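Local coordinates for glycosyl transferases group 1 family protein (Francisella tularensis subsp. tularensis, PDB 5I45) that probably acts as a GT-B-fold glycosyltransferase, of which this is the C-terminal domain, at residues Lys24-Lys29 and Thr62-Gly67. Residues are numbered along the deposited sequence; the frame is centred on the assembly and turned at random.
Sequences KKIPGK and TAVVIG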
# COMPACT_ATOMS: atom_id res chain seq x y z
N LYS A 24 15.00 3.23 -5.23
CA LYS A 24 14.87 1.92 -4.52
C LYS A 24 15.52 0.76 -5.26
O LYS A 24 15.72 -0.31 -4.69
CB LYS A 24 13.40 1.61 -4.22
CG LYS A 24 12.73 2.63 -3.29
CD LYS A 24 13.41 2.71 -1.94
CE LYS A 24 12.59 3.50 -0.93
NZ LYS A 24 13.32 3.64 0.35
N LYS A 25 15.86 0.96 -6.52
CA LYS A 25 16.53 -0.06 -7.35
C LYS A 25 15.76 -1.36 -7.42
O LYS A 25 16.32 -2.46 -7.23
CB LYS A 25 17.99 -0.29 -6.91
CG LYS A 25 18.82 1.00 -6.92
CD LYS A 25 18.96 1.66 -8.28
CE LYS A 25 20.26 1.37 -9.01
NZ LYS A 25 20.37 0.06 -9.72
N ILE A 26 14.47 -1.23 -7.68
CA ILE A 26 13.65 -2.42 -7.91
C ILE A 26 12.90 -2.28 -9.21
O ILE A 26 12.68 -1.19 -9.70
CB ILE A 26 12.74 -2.77 -6.72
CG1 ILE A 26 11.90 -1.58 -6.29
CG2 ILE A 26 13.58 -3.30 -5.56
CD1 ILE A 26 10.85 -1.91 -5.25
N PRO A 27 12.51 -3.40 -9.80
CA PRO A 27 11.93 -3.33 -11.14
C PRO A 27 10.59 -2.59 -11.21
O PRO A 27 9.84 -2.57 -10.24
CB PRO A 27 11.82 -4.83 -11.57
CG PRO A 27 12.00 -5.60 -10.36
CD PRO A 27 12.70 -4.79 -9.33
N GLY A 28 10.34 -1.98 -12.35
CA GLY A 28 9.13 -1.25 -12.63
C GLY A 28 9.29 0.24 -12.50
O GLY A 28 10.34 0.75 -12.09
N LYS A 29 8.22 0.95 -12.81
CA LYS A 29 8.23 2.41 -12.78
C LYS A 29 7.34 3.03 -11.71
O LYS A 29 7.55 4.16 -11.30
CB LYS A 29 7.83 2.94 -14.16
CG LYS A 29 8.89 2.65 -15.22
CD LYS A 29 8.45 3.12 -16.59
CE LYS A 29 9.44 2.68 -17.66
NZ LYS A 29 10.75 3.33 -17.45
N THR A 62 4.62 -2.38 -9.95
CA THR A 62 5.23 -3.36 -9.05
C THR A 62 4.60 -3.24 -7.68
O THR A 62 4.33 -2.14 -7.24
CB THR A 62 6.73 -3.08 -8.98
OG1 THR A 62 7.27 -3.35 -10.26
CG2 THR A 62 7.44 -3.93 -7.92
N ALA A 63 4.35 -4.36 -7.03
CA ALA A 63 3.84 -4.39 -5.69
C ALA A 63 4.97 -4.77 -4.74
O ALA A 63 5.72 -5.70 -5.05
CB ALA A 63 2.71 -5.41 -5.57
N VAL A 64 5.04 -4.11 -3.59
CA VAL A 64 6.03 -4.39 -2.56
C VAL A 64 5.35 -4.66 -1.24
O VAL A 64 4.39 -3.99 -0.84
CB VAL A 64 7.11 -3.27 -2.41
CG1 VAL A 64 7.99 -3.21 -3.63
CG2 VAL A 64 6.50 -1.91 -2.14
N VAL A 65 5.85 -5.68 -0.55
CA VAL A 65 5.38 -6.01 0.78
C VAL A 65 6.50 -5.52 1.72
O VAL A 65 7.64 -6.05 1.68
CB VAL A 65 5.18 -7.50 0.93
CG1 VAL A 65 4.76 -7.83 2.36
CG2 VAL A 65 4.13 -7.99 -0.07
N ILE A 66 6.18 -4.50 2.51
CA ILE A 66 7.11 -3.85 3.44
C ILE A 66 6.79 -4.35 4.84
O ILE A 66 5.85 -3.89 5.46
CB ILE A 66 6.96 -2.30 3.41
CG1 ILE A 66 7.00 -1.77 1.97
CG2 ILE A 66 8.02 -1.63 4.28
CD1 ILE A 66 8.30 -2.06 1.26
N GLY A 67 7.54 -5.35 5.31
CA GLY A 67 7.34 -5.91 6.65
C GLY A 67 7.88 -7.33 6.66
O GLY A 67 8.40 -7.82 5.64
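T62 donates its hydroxyl to the backbone carbonyl of P27, OG1 lying 2.7 Å from O, and this hydrogen bond is the polar part of the contact between the loop 24-29 and segment 62-67. The hydroxyl stands 42° out of the carbonyl plane, so it approaches from above the peptide and not along a lone pair. T62 sets OG1 beside its own backbone N (chi1 -66°), which turns the hydroxyl to the loop while the methyl CG2 stays 3.6 Å from the same P27 O. G28 passes close by, its CA 3.7 Å from T62 OG1.

The apolar part is a methyl-to-methyl contact, I26 CD1 lying 3.5 Å from V64 CG1 in one of the two conformers of I26; whether it persists in the other is doubtful. In that conformer CG1 of I26 is flanked on both sides by its own main chain (chi1 53°), and the extended second torsion then carries CD1 on to the valine.

The segments bury 153 Å² in all, a modest interface. The loop links helix 17-23 to strand 30-35, which neighbours strand 61-66 in the parallel sheet of this Rossmann-like domain. W21 of helix 17-23 touches I26, T62 and V64, W108 of helix 104-111 packs on I26 and V64, and strand 93-96 flanks strand 61-66 on its other edge.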